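Local atomic coordinates of periplasmic binding protein (Veillonella parvula, PDB entry 4LJS), a protein that probably captures a small ligand outside the cell membrane and hands it to a membrane transporter, as periplasmic binding proteins of ABC importers do. Residues 14-18 against 64-68; 20-26 against 160-166; 200-204 against 253-257; 246-252 against 283-289. All coordinates share one frame; numbering follows the deposited sequence.

How the interactions relate
The four contacts show how chemistry follows position in a two-lobed binding protein. Interactions 1 and 2 lie on one side of the chain's centre, with interactions 3 and 4 on the other. Interaction 1 is a surface contact in which one arginine grips a loop; interaction 2, partly buried, lays a strand alongside the last turns of a helix, running nearly the opposite way, and mixes apolar packing with a second arginine. The two touch where Arg66 CD meets the ring of Phe165. Interaction 4 is the buried one, a parallel strand pair joined by backbone bonds. Interaction 3 is polar and partly buried, and shares that sheet: strand 196-203 is the neighbour of strand 247-252.

Interaction 1: 14-18 against 64-68; sequences TPVHI and GDRIV
Arg66 reaches out of the short 3-10 turn 64-66 and closes its guanidinium on the loop 14-18. Its NH2 donates to the backbone carbonyl of Val16, with Arg66 NH2 and Val16 O 2.7 Å apart; the donor lies in the carbonyl plane, while the oxygen sits 21° out of the guanidinium plane. Over one face of that group, toward its rim, rides Pro15, whose CB is 3.7 Å from Arg66 NH1. Ile18 comes in across the arginine at about a right angle and sets its CD1 3.3 Å from Arg66 NH2. A water accepts from both Arg66 NH1 and Ile18 N, tying the same group to the loop a second time. The chain extended from CG to NE (chi2 180°, chi3 178°) gives the arginine this reach, and a salt bridge from NE to Glu63 and a bond from NH1 to Pro44 O fix its rotation. A leucine in its place would probably leave Val16 O without this donor and Glu63 without its mate. The loop leads into strand 19-29, and the turn into strand 67-71, an outer strand of the parallel sheet beside strand 47-50, with helix 52-60 packed on Ile67.

Interaction 2: 20-26 against 160-166; sequences LQPPVTI and DLGRIFN
Val24 lies on one face of the Arg163 guanidinium, its CG1 3.7 Å above the plane and offset toward the rim, while Ile26 CD1 and the carbonyl of Thr25 approach the same group obliquely. The setting is a beta hairpin laid on the end of a helix: strand 23-26, part of the antiparallel pair 19-29 and 34-40, runs nearly antiparallel to helix 160-164, at 155°, with 9.0 Å between the axes. Arg163 bends at chi3 (66°), which turns its guanidinium toward the Thr25 carbonyl, and NH1 makes a weak hydrogen bond to Thr25 O at 3.0 Å. Ile26 slides past the arginine and touches NH1 with its CD1 at 3.6 Å. An alanine at this position would leave Thr25 O without this weak donor and is likely to uncover Val24 CG1 and Ile26 CD1.

Deeper in, the contact is apolar: Ile26 CG1 meets Ile164 CG1 at 3.9 Å, the two side chains crossing at about a right angle, and Tyr137 of strand 135-138 also packs on Ile26. The helix closes with a Schellman motif whose C-prime residue, Asn166, has positive phi. Leu20 straddles this terminus with its two methyls: CD1 stands 3.7 Å from Ile164 O, and CD2 is 3.8 Å from Asn166 CB.

Interaction 3: 200-204 against 253-257; sequences IEVQG and SDGEY
Gln203 and Glu256 meet amide to carboxylate at the C-terminal ends of the parallel strands of a mixed sheet, where strand 196-203 ends beside the loop that follows strand 247-252 and leads to helix 260-268. Such loops at the ends of parallel strands belong to the alternating alpha/beta lobes of periplasmic binding proteins. The amide NE2 of Gln203 serves three oxygens. Within its own strand it donates to Glu201, NE2 to OE2 being 3.2 Å, and reaches that oxygen from above the carboxylate plane, 64° out of it. Across the contact it makes two weak bonds to Glu256: the shorter, NE2 to OE1, is bent to 117°, whereas the longer one to OE2 is nearly straight at 171°. The amide and carboxylate planes stand well apart in tilt, and the two side chains cross at about a right angle. A bend at chi2 brings the end of Gln203 round to the loop although its CB starts off to the side.

Glu201, extended from CG, has one oxygen taken up outside the pair: OE1 accepts from Tyr210 OH and forms a salt bridge with Arg208 of strand 206-209. The other oxygen, OE2, comes close to the carboxylate of Glu256, and the shared amide, together with Arg208, would be expected to ease the repulsion. In the loop, Glu256 N donates to Ser253 O at 3.2 Å, which closes a turn; the Glu256 side chain leaves it toward the strand. The carboxylates come nearest at Glu201 OE2 and Glu256 OE1, 3.7 Å apart.

Interaction 4: 246-252 against 283-289; sequences DVIFLIV and RVHFLPL
Val252 sets its CG2 against the ring of Phe286, 3.5 Å from CD1, in an oblique approach on the face of the sheet that also carries Ile248, Leu250 and Val284. Next along this face, Leu250 CD1 packs on Val284 CG1 at 3.7 Å, and Met264 of helix 260-268 touches Leu250, Val284 and Phe286. The Phe286 ring turns its edge toward the carbonyl oxygen of Leu250. On the other face, Ile251 and Leu287 lie side by side pointing the same way; Leu287 CD2 also reaches Phe249 CB at 4.0 Å, and helix 299-310 lies against Leu287. Val247 meets the His285 ring at its edge, CG2 to CD2 being 3.7 Å. With CG2 anti to the backbone N (chi1 53°), Val247 presents this methyl to the imidazole.

At the start of the pair, Arg283 bends at chi3 and lays a face of its guanidinium over the backbone carbonyl of Asp246, whose oxygen stands 3.4 Å above the plane; Arg283 NH2 donates to Gly309 O, and Asp246 OD2 is hydrogen-bonded to Lys196 N.

Beneath the side chains, strands 247-252 and 284-288 run parallel, joined by six alternating backbone bonds from Ile248 N to Arg283 O through Leu289 N to Val252 O. The first two donors lie close to the carbonyl axis and the last three well above the carbonyl plane; the strand axes stand 34° apart. Within this largely buried pair the six bonds match N-H and C=O groups that face each other, strand 196-203 bonds the other edge of 247-252, and the side chains on both faces are mostly apolar, His285 being the polar exception.

Interaction 1: 14-18 against 64-68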
loop_
_atom_site.group_PDB
_atom_site.type_symbol
_atom_site.label_atom_id
_atom_site.label_comp_id
_atom_site.label_asym_id
_atom_site.label_seq_id
_atom_site.Cartn_x
_atom_site.Cartn_y
_atom_site.Cartn_z
ATOM N N THR A 14 3.755 29.304 2.117
ATOM C CA THR A 14 2.631 28.687 2.812
ATOM C C THR A 14 1.546 28.333 1.802
ATOM O O THR A 14 1.270 29.124 0.899
ATOM C CB THR A 14 2.062 29.663 3.873
ATOM O OG1 THR A 14 2.958 29.732 4.988
ATOM C CG2 THR A 14 0.685 29.230 4.365
ATOM N N PRO A 15 0.933 27.140 1.941
ATOM C CA PRO A 15 -0.128 26.695 1.025
ATOM C C PRO A 15 -1.274 27.694 0.887
ATOM O O PRO A 15 -1.669 28.330 1.866
ATOM C CB PRO A 15 -0.646 25.416 1.691
ATOM C CG PRO A 15 0.505 24.911 2.476
ATOM C CD PRO A 15 1.235 26.124 2.967
ATOM N N VAL A 16 -1.788 27.828 -0.332
ATOM C CA VAL A 16 -2.953 28.658 -0.607
ATOM C C VAL A 16 -4.165 28.143 0.168
ATOM O O VAL A 16 -4.367 26.930 0.293
ATOM C CB VAL A 16 -3.268 28.662 -2.116
ATOM C CG1 VAL A 16 -4.624 29.288 -2.389
ATOM C CG2 VAL A 16 -2.173 29.392 -2.887
ATOM N N HIS A 17 -4.954 29.061 0.716
ATOM C CA HIS A 17 -6.181 28.684 1.406
ATOM C C HIS A 17 -7.234 28.248 0.386
ATOM O O HIS A 17 -7.591 29.006 -0.513
ATOM C CB HIS A 17 -6.704 29.850 2.249
ATOM C CG HIS A 17 -7.836 29.481 3.159
ATOM N ND1 HIS A 17 -7.692 28.597 4.206
ATOM C CD2 HIS A 17 -9.130 29.878 3.176
ATOM C CE1 HIS A 17 -8.851 28.464 4.829
ATOM N NE2 HIS A 17 -9.740 29.232 4.223
ATOM N N ILE A 18 -7.719 27.019 0.515
ATOM C CA ILE A 18 -8.767 26.532 -0.373
ATOM C C ILE A 18 -9.960 26.062 0.442
ATOM O O ILE A 18 -9.869 25.098 1.206
ATOM C CB ILE A 18 -8.281 25.384 -1.266
ATOM C CG1 ILE A 18 -7.032 25.799 -2.037
ATOM C CG2 ILE A 18 -9.369 24.985 -2.233
ATOM C CD1 ILE A 18 -6.414 24.669 -2.823
ATOM N N GLY A 64 1.650 17.497 -2.194
ATOM C CA GLY A 64 2.863 17.252 -1.431
ATOM C C GLY A 64 3.335 18.443 -0.615
ATOM O O GLY A 64 3.882 18.274 0.471
ATOM N N ASP A 65 3.122 19.648 -1.135
ATOM C CA ASP A 65 3.537 20.864 -0.437
ATOM C C ASP A 65 2.840 21.040 0.900
ATOM O O ASP A 65 3.338 21.750 1.759
ATOM C CB ASP A 65 3.286 22.101 -1.297
ATOM C CG ASP A 65 4.433 22.401 -2.218
ATOM O OD1 ASP A 65 5.564 21.965 -1.907
ATOM O OD2 ASP A 65 4.212 23.075 -3.246
ATOM N N ARG A 66 1.683 20.407 1.073
ATOM C CA ARG A 66 0.920 20.573 2.308
ATOM C C ARG A 66 1.423 19.665 3.433
ATOM O O ARG A 66 1.043 19.830 4.593
ATOM C CB ARG A 66 -0.582 20.385 2.051
ATOM C CG ARG A 66 -1.134 21.429 1.085
ATOM C CD ARG A 66 -2.615 21.275 0.803
ATOM N NE ARG A 66 -3.082 22.342 -0.084
ATOM C CZ ARG A 66 -3.682 23.453 0.334
ATOM N NH1 ARG A 66 -3.919 23.637 1.626
ATOM N NH2 ARG A 66 -4.064 24.374 -0.541
ATOM N N ILE A 67 2.299 18.725 3.090
ATOM C CA ILE A 67 2.861 17.814 4.077
ATOM C C ILE A 67 3.991 18.463 4.887
ATOM O O ILE A 67 5.018 18.865 4.334
ATOM C CB ILE A 67 3.413 16.542 3.417
ATOM C CG1 ILE A 67 2.321 15.818 2.628
ATOM C CG2 ILE A 67 4.032 15.634 4.473
ATOM C CD1 ILE A 67 2.826 14.595 1.871
ATOM N N VAL A 68 3.801 18.554 6.199
ATOM C CA VAL A 68 4.844 19.051 7.086
ATOM C C VAL A 68 5.752 17.907 7.519
ATOM O O VAL A 68 6.980 18.038 7.521
ATOM C CB VAL A 68 4.259 19.762 8.322
ATOM C CG1 VAL A 68 5.370 20.106 9.321
ATOM C CG2 VAL A 68 3.525 21.023 7.895
HETATM O O HOH W 1 -6.434 25.523 2.435
#

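Interaction 2: 20-26 against 160-166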
loop_
_atom_site.group_PDB
_atom_site.type_symbol
_atom_site.label_atom_id
_atom_site.label_comp_id
_atom_site.label_asym_id
_atom_site.label_seq_id
_atom_site.Cartn_x
_atom_site.Cartn_y
_atom_site.Cartn_z
ATOM N N LEU A 20 -13.585 24.454 1.196
ATOM C CA LEU A 20 -14.422 23.369 0.706
ATOM C C LEU A 20 -15.893 23.728 0.883
ATOM O O LEU A 20 -16.443 23.627 1.981
ATOM C CB LEU A 20 -14.109 22.064 1.439
ATOM C CG LEU A 20 -12.710 21.467 1.263
ATOM C CD1 LEU A 20 -12.469 20.359 2.282
ATOM C CD2 LEU A 20 -12.518 20.942 -0.160
ATOM N N GLN A 21 -16.523 24.165 -0.201
ATOM C CA GLN A 21 -17.952 24.460 -0.188
ATOM C C GLN A 21 -18.647 23.617 -1.247
ATOM O O GLN A 21 -18.384 23.780 -2.442
ATOM C CB GLN A 21 -18.201 25.943 -0.445
ATOM C CG GLN A 21 -17.732 26.854 0.676
ATOM C CD GLN A 21 -17.738 28.315 0.272
ATOM O OE1 GLN A 21 -17.257 28.674 -0.803
ATOM N NE2 GLN A 21 -18.291 29.167 1.130
ATOM N N PRO A 22 -19.540 22.710 -0.819
ATOM C CA PRO A 22 -19.984 22.478 0.561
ATOM C C PRO A 22 -18.951 21.699 1.378
ATOM O O PRO A 22 -18.040 21.104 0.791
ATOM C CB PRO A 22 -21.237 21.626 0.366
ATOM C CG PRO A 22 -20.938 20.835 -0.858
ATOM C CD PRO A 22 -20.168 21.763 -1.759
ATOM N N PRO A 23 -19.088 21.705 2.717
ATOM C CA PRO A 23 -18.152 20.975 3.578
ATOM C C PRO A 23 -18.084 19.492 3.224
ATOM O O PRO A 23 -19.069 18.907 2.771
ATOM C CB PRO A 23 -18.752 21.152 4.975
ATOM C CG PRO A 23 -19.559 22.406 4.886
ATOM C CD PRO A 23 -20.116 22.418 3.497
ATOM N N VAL A 24 -16.915 18.899 3.427
ATOM C CA VAL A 24 -16.708 17.488 3.145
ATOM C C VAL A 24 -16.787 16.667 4.424
ATOM O O VAL A 24 -16.053 16.908 5.381
ATOM C CB VAL A 24 -15.340 17.249 2.464
ATOM C CG1 VAL A 24 -14.960 15.780 2.514
ATOM C CG2 VAL A 24 -15.369 17.759 1.031
ATOM N N THR A 25 -17.694 15.701 4.433
ATOM C CA THR A 25 -17.838 14.794 5.559
ATOM C C THR A 25 -17.233 13.436 5.203
ATOM O O THR A 25 -17.590 12.831 4.200
ATOM C CB THR A 25 -19.315 14.639 5.948
ATOM O OG1 THR A 25 -19.729 15.789 6.694
ATOM C CG2 THR A 25 -19.521 13.404 6.794
ATOM N N ILE A 26 -16.301 12.976 6.025
ATOM C CA ILE A 26 -15.593 11.732 5.767
ATOM C C ILE A 26 -15.828 10.741 6.901
ATOM O O ILE A 26 -15.816 11.118 8.075
ATOM C CB ILE A 26 -14.070 11.985 5.635
ATOM C CG1 ILE A 26 -13.762 12.786 4.364
ATOM C CG2 ILE A 26 -13.284 10.668 5.653
ATOM C CD1 ILE A 26 -14.197 12.093 3.082
ATOM N N ASP A 160 -11.191 9.180 -0.580
ATOM C CA ASP A 160 -11.367 9.999 0.624
ATOM C C ASP A 160 -10.334 11.123 0.694
ATOM O O ASP A 160 -10.667 12.275 0.962
ATOM C CB ASP A 160 -11.252 9.145 1.885
ATOM C CG ASP A 160 -12.472 8.284 2.125
ATOM O OD1 ASP A 160 -13.544 8.596 1.561
ATOM O OD2 ASP A 160 -12.359 7.298 2.889
ATOM N N LEU A 161 -9.073 10.781 0.463
ATOM C CA LEU A 161 -8.027 11.788 0.472
ATOM C C LEU A 161 -8.283 12.802 -0.644
ATOM O O LEU A 161 -8.112 13.999 -0.447
ATOM C CB LEU A 161 -6.645 11.142 0.372
ATOM C CG LEU A 161 -6.238 10.403 1.658
ATOM C CD1 LEU A 161 -4.929 9.644 1.490
ATOM C CD2 LEU A 161 -6.139 11.376 2.838
ATOM N N GLY A 162 -8.732 12.320 -1.800
ATOM C CA GLY A 162 -9.142 13.200 -2.880
ATOM C C GLY A 162 -10.184 14.227 -2.461
ATOM O O GLY A 162 -10.072 15.405 -2.799
ATOM N N ARG A 163 -11.201 13.793 -1.719
ATOM C CA ARG A 163 -12.221 14.721 -1.231
ATOM C C ARG A 163 -11.647 15.716 -0.216
ATOM O O ARG A 163 -11.966 16.906 -0.247
ATOM C CB ARG A 163 -13.406 13.975 -0.609
ATOM C CG ARG A 163 -14.196 13.108 -1.565
ATOM C CD ARG A 163 -15.394 12.476 -0.857
ATOM N NE ARG A 163 -16.378 13.480 -0.452
ATOM C CZ ARG A 163 -17.250 13.324 0.540
ATOM N NH1 ARG A 163 -17.259 12.200 1.248
ATOM N NH2 ARG A 163 -18.110 14.294 0.832
ATOM N N ILE A 164 -10.808 15.225 0.686
ATOM C CA ILE A 164 -10.203 16.075 1.705
ATOM C C ILE A 164 -9.355 17.189 1.077
ATOM O O ILE A 164 -9.406 18.335 1.519
ATOM C CB ILE A 164 -9.374 15.241 2.716
ATOM C CG1 ILE A 164 -10.298 14.354 3.558
ATOM C CG2 ILE A 164 -8.540 16.143 3.627
ATOM C CD1 ILE A 164 -9.562 13.453 4.547
ATOM N N PHE A 165 -8.615 16.864 0.019
ATOM C CA PHE A 165 -7.703 17.828 -0.598
ATOM C C PHE A 165 -8.237 18.534 -1.826
ATOM O O PHE A 165 -7.470 19.164 -2.558
ATOM C CB PHE A 165 -6.373 17.155 -0.928
ATOM C CG PHE A 165 -5.564 16.834 0.283
ATOM C CD1 PHE A 165 -4.736 17.781 0.836
ATOM C CD2 PHE A 165 -5.674 15.601 0.897
ATOM C CE1 PHE A 165 -4.002 17.498 1.968
ATOM C CE2 PHE A 165 -4.945 15.312 2.026
ATOM C CZ PHE A 165 -4.110 16.262 2.567
ATOM N N ASN A 166 -9.548 18.441 -2.037
ATOM C CA ASN A 166 -10.183 18.928 -3.259
ATOM C C ASN A 166 -9.464 18.474 -4.536
ATOM O O ASN A 166 -9.228 19.269 -5.450
ATOM C CB ASN A 166 -10.323 20.454 -3.242
ATOM C CG ASN A 166 -11.331 20.949 -4.262
ATOM O OD1 ASN A 166 -12.346 20.299 -4.504
ATOM N ND2 ASN A 166 -11.045 22.090 -4.880
#

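Interaction 3: 200-204 against 253-257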
loop_
_atom_site.group_PDB
_atom_site.type_symbol
_atom_site.label_atom_id
_atom_site.label_comp_id
_atom_site.label_asym_id
_atom_site.label_seq_id
_atom_site.Cartn_x
_atom_site.Cartn_y
_atom_site.Cartn_z
ATOM N N ILE A 200 3.963 -15.614 -1.253
ATOM C CA ILE A 200 4.649 -15.901 -0.001
ATOM C C ILE A 200 5.722 -14.870 0.303
ATOM O O ILE A 200 6.287 -14.261 -0.608
ATOM C CB ILE A 200 5.307 -17.299 -0.005
ATOM C CG1 ILE A 200 6.121 -17.503 -1.285
ATOM C CG2 ILE A 200 4.253 -18.383 0.135
ATOM C CD1 ILE A 200 7.102 -18.649 -1.209
ATOM N N GLU A 201 5.985 -14.670 1.592
ATOM C CA GLU A 201 7.127 -13.880 2.038
ATOM C C GLU A 201 8.089 -14.816 2.739
ATOM O O GLU A 201 7.675 -15.661 3.533
ATOM C CB GLU A 201 6.710 -12.751 2.994
ATOM C CG GLU A 201 7.903 -11.988 3.584
ATOM C CD GLU A 201 7.514 -10.849 4.524
ATOM O OE1 GLU A 201 6.329 -10.766 4.923
ATOM O OE2 GLU A 201 8.407 -10.035 4.862
ATOM N N VAL A 202 9.375 -14.675 2.438
ATOM C CA VAL A 202 10.382 -15.524 3.055
ATOM C C VAL A 202 10.894 -14.912 4.350
ATOM O O VAL A 202 11.371 -13.777 4.366
ATOM C CB VAL A 202 11.560 -15.785 2.107
ATOM C CG1 VAL A 202 12.699 -16.466 2.856
ATOM C CG2 VAL A 202 11.100 -16.627 0.930
ATOM N N GLN A 203 10.771 -15.671 5.434
ATOM C CA GLN A 203 11.257 -15.250 6.738
ATOM C C GLN A 203 12.108 -16.358 7.324
ATOM O O GLN A 203 11.586 -17.338 7.858
ATOM C CB GLN A 203 10.091 -14.929 7.668
ATOM C CG GLN A 203 9.444 -13.590 7.381
ATOM C CD GLN A 203 10.349 -12.429 7.749
ATOM O OE1 GLN A 203 11.001 -12.441 8.796
ATOM N NE2 GLN A 203 10.400 -11.424 6.888
ATOM N N GLY A 204 13.422 -16.197 7.217
ATOM C CA GLY A 204 14.343 -17.247 7.603
ATOM C C GLY A 204 14.195 -18.416 6.652
ATOM O O GLY A 204 14.332 -18.266 5.435
ATOM N N SER A 253 9.613 -7.201 2.319
ATOM C CA SER A 253 9.404 -6.004 3.120
ATOM C C SER A 253 10.541 -5.009 2.935
ATOM O O SER A 253 11.609 -5.361 2.434
ATOM C CB SER A 253 9.286 -6.362 4.600
ATOM O OG SER A 253 10.496 -6.917 5.074
ATOM N N ASP A 254 10.339 -3.773 3.341
ATOM C CA ASP A 254 11.392 -2.812 3.093
ATOM C C ASP A 254 12.788 -3.029 3.739
ATOM O O ASP A 254 13.751 -2.932 3.027
ATOM C CB ASP A 254 10.916 -1.340 3.046
ATOM C CG ASP A 254 10.060 -0.929 4.216
ATOM O OD1 ASP A 254 9.898 -1.684 5.176
ATOM O OD2 ASP A 254 9.571 0.194 4.174
ATOM N N GLY A 255 12.930 -3.333 5.032
ATOM C CA GLY A 255 14.279 -3.539 5.524
ATOM C C GLY A 255 15.012 -4.669 4.835
ATOM O O GLY A 255 16.244 -4.685 4.789
ATOM N N GLU A 256 14.251 -5.600 4.269
ATOM C CA GLU A 256 14.827 -6.818 3.714
ATOM C C GLU A 256 15.137 -6.746 2.222
ATOM O O GLU A 256 15.412 -7.764 1.594
ATOM C CB GLU A 256 13.949 -8.019 4.059
ATOM C CG GLU A 256 13.933 -8.283 5.560
ATOM C CD GLU A 256 12.644 -8.903 6.038
ATOM O OE1 GLU A 256 12.030 -9.665 5.265
ATOM O OE2 GLU A 256 12.239 -8.619 7.187
ATOM N N TYR A 257 15.112 -5.532 1.676
ATOM C CA TYR A 257 15.557 -5.277 0.309
ATOM C C TYR A 257 17.016 -5.677 0.107
ATOM O O TYR A 257 17.383 -6.208 -0.944
ATOM C CB TYR A 257 15.380 -3.798 -0.048
ATOM C CG TYR A 257 14.019 -3.450 -0.616
ATOM C CD1 TYR A 257 12.855 -3.924 -0.025
ATOM C CD2 TYR A 257 13.898 -2.634 -1.734
ATOM C CE1 TYR A 257 11.605 -3.609 -0.539
ATOM C CE2 TYR A 257 12.649 -2.310 -2.258
ATOM C CZ TYR A 257 11.507 -2.800 -1.651
ATOM O OH TYR A 257 10.266 -2.484 -2.152
#

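Interaction 4: 246-252 against 283-289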
loop_
_atom_site.group_PDB
_atom_site.type_symbol
_atom_site.label_atom_id
_atom_site.label_comp_id
_atom_site.label_asym_id
_atom_site.label_seq_id
_atom_site.Cartn_x
_atom_site.Cartn_y
_atom_site.Cartn_z
ATOM N N ASP A 246 1.763 -22.190 -10.909
ATOM C CA ASP A 246 2.352 -21.766 -12.175
ATOM C C ASP A 246 3.308 -20.592 -12.008
ATOM O O ASP A 246 4.230 -20.423 -12.806
ATOM C CB ASP A 246 1.252 -21.330 -13.136
ATOM C CG ASP A 246 0.269 -22.428 -13.424
ATOM O OD1 ASP A 246 0.716 -23.561 -13.706
ATOM O OD2 ASP A 246 -0.947 -22.157 -13.358
ATOM N N VAL A 247 3.055 -19.769 -10.991
ATOM C CA VAL A 247 3.840 -18.562 -10.740
ATOM C C VAL A 247 3.894 -18.260 -9.237
ATOM O O VAL A 247 2.879 -18.326 -8.539
ATOM C CB VAL A 247 3.281 -17.343 -11.528
ATOM C CG1 VAL A 247 1.790 -17.157 -11.261
ATOM C CG2 VAL A 247 4.044 -16.074 -11.192
ATOM N N ILE A 248 5.091 -17.967 -8.738
ATOM C CA ILE A 248 5.267 -17.609 -7.341
ATOM C C ILE A 248 5.582 -16.131 -7.206
ATOM O O ILE A 248 6.453 -15.603 -7.896
ATOM C CB ILE A 248 6.416 -18.393 -6.702
ATOM C CG1 ILE A 248 6.087 -19.885 -6.666
ATOM C CG2 ILE A 248 6.705 -17.869 -5.291
ATOM C CD1 ILE A 248 7.222 -20.744 -6.153
ATOM N N PHE A 249 4.870 -15.460 -6.316
ATOM C CA PHE A 249 5.229 -14.095 -5.965
ATOM C C PHE A 249 5.928 -14.073 -4.614
ATOM O O PHE A 249 5.377 -14.520 -3.605
ATOM C CB PHE A 249 4.005 -13.188 -6.000
ATOM C CG PHE A 249 3.432 -13.028 -7.377
ATOM C CD1 PHE A 249 4.019 -12.157 -8.288
ATOM C CD2 PHE A 249 2.346 -13.780 -7.783
ATOM C CE1 PHE A 249 3.516 -12.016 -9.559
ATOM C CE2 PHE A 249 1.829 -13.639 -9.056
ATOM C CZ PHE A 249 2.415 -12.757 -9.948
ATOM N N LEU A 250 7.164 -13.587 -4.621
ATOM C CA LEU A 250 7.946 -13.434 -3.398
ATOM C C LEU A 250 7.770 -12.030 -2.836
ATOM O O LEU A 250 8.310 -11.058 -3.372
ATOM C CB LEU A 250 9.428 -13.695 -3.671
ATOM C CG LEU A 250 9.835 -15.114 -4.071
ATOM C CD1 LEU A 250 11.351 -15.215 -4.172
ATOM C CD2 LEU A 250 9.291 -16.137 -3.082
ATOM N N ILE A 251 7.007 -11.928 -1.756
ATOM C CA ILE A 251 6.763 -10.645 -1.112
ATOM C C ILE A 251 7.947 -10.237 -0.236
ATOM O O ILE A 251 8.429 -11.024 0.577
ATOM C CB ILE A 251 5.450 -10.677 -0.311
ATOM C CG1 ILE A 251 4.277 -10.915 -1.269
ATOM C CG2 ILE A 251 5.254 -9.384 0.469
ATOM C CD1 ILE A 251 2.958 -11.181 -0.588
ATOM N N VAL A 252 8.429 -9.010 -0.426
ATOM C CA VAL A 252 9.603 -8.535 0.303
ATOM C C VAL A 252 9.314 -7.234 1.025
ATOM O O VAL A 252 8.843 -6.271 0.412
ATOM C CB VAL A 252 10.797 -8.276 -0.631
ATOM C CG1 VAL A 252 12.080 -8.074 0.193
ATOM C CG2 VAL A 252 10.955 -9.413 -1.619
ATOM N N ARG A 283 9.192 -18.661 -13.258
ATOM C CA ARG A 283 8.139 -17.698 -12.975
ATOM C C ARG A 283 8.065 -17.428 -11.473
ATOM O O ARG A 283 7.092 -17.759 -10.797
ATOM C CB ARG A 283 6.808 -18.176 -13.566
ATOM C CG ARG A 283 6.883 -18.369 -15.086
ATOM C CD ARG A 283 5.554 -18.797 -15.692
ATOM N NE ARG A 283 4.485 -17.835 -15.421
ATOM C CZ ARG A 283 3.200 -18.071 -15.658
ATOM N NH1 ARG A 283 2.828 -19.235 -16.176
ATOM N NH2 ARG A 283 2.286 -17.151 -15.376
ATOM N N VAL A 284 9.137 -16.839 -10.959
ATOM C CA VAL A 284 9.230 -16.468 -9.560
ATOM C C VAL A 284 9.646 -15.010 -9.541
ATOM O O VAL A 284 10.737 -14.662 -9.997
ATOM C CB VAL A 284 10.273 -17.326 -8.823
ATOM C CG1 VAL A 284 10.369 -16.914 -7.357
ATOM C CG2 VAL A 284 9.938 -18.818 -8.960
ATOM N N HIS A 285 8.769 -14.150 -9.035
ATOM C CA HIS A 285 9.009 -12.717 -9.120
ATOM C C HIS A 285 8.891 -12.023 -7.772
ATOM O O HIS A 285 8.091 -12.424 -6.921
ATOM C CB HIS A 285 8.024 -12.081 -10.101
ATOM C CG HIS A 285 7.809 -12.888 -11.342
ATOM N ND1 HIS A 285 8.664 -12.834 -12.422
ATOM C CD2 HIS A 285 6.837 -13.772 -11.675
ATOM C CE1 HIS A 285 8.228 -13.649 -13.366
ATOM N NE2 HIS A 285 7.122 -14.230 -12.937
ATOM N N PHE A 286 9.689 -10.972 -7.598
ATOM C CA PHE A 286 9.628 -10.139 -6.406
ATOM C C PHE A 286 8.368 -9.280 -6.416
ATOM O O PHE A 286 7.968 -8.762 -7.456
ATOM C CB PHE A 286 10.859 -9.232 -6.334
ATOM C CG PHE A 286 12.100 -9.927 -5.850
ATOM C CD1 PHE A 286 12.087 -10.655 -4.670
ATOM C CD2 PHE A 286 13.282 -9.850 -6.576
ATOM C CE1 PHE A 286 13.236 -11.289 -4.211
ATOM C CE2 PHE A 286 14.434 -10.483 -6.127
ATOM C CZ PHE A 286 14.410 -11.207 -4.942
ATOM N N LEU A 287 7.749 -9.132 -5.250
ATOM C CA LEU A 287 6.581 -8.276 -5.096
ATOM C C LEU A 287 6.748 -7.461 -3.812
ATOM O O LEU A 287 6.701 -8.010 -2.710
ATOM C CB LEU A 287 5.304 -9.123 -5.057
ATOM C CG LEU A 287 3.938 -8.440 -4.894
ATOM C CD1 LEU A 287 3.688 -7.398 -5.977
ATOM C CD2 LEU A 287 2.819 -9.486 -4.889
ATOM N N PRO A 288 6.976 -6.146 -3.949
ATOM C CA PRO A 288 7.225 -5.325 -2.758
ATOM C C PRO A 288 6.014 -5.263 -1.830
ATOM O O PRO A 288 4.888 -5.031 -2.281
ATOM C CB PRO A 288 7.557 -3.938 -3.334
ATOM C CG PRO A 288 7.046 -3.958 -4.743
ATOM C CD PRO A 288 7.118 -5.383 -5.201
ATOM N N LEU A 289 6.266 -5.501 -0.544
ATOM C CA LEU A 289 5.249 -5.420 0.494
ATOM C C LEU A 289 4.553 -4.062 0.473
ATOM O O LEU A 289 3.331 -3.976 0.634
ATOM C CB LEU A 289 5.880 -5.675 1.872
ATOM C CG LEU A 289 4.943 -5.805 3.077
ATOM C CD1 LEU A 289 3.913 -6.908 2.854
ATOM C CD2 LEU A 289 5.738 -6.073 4.352
#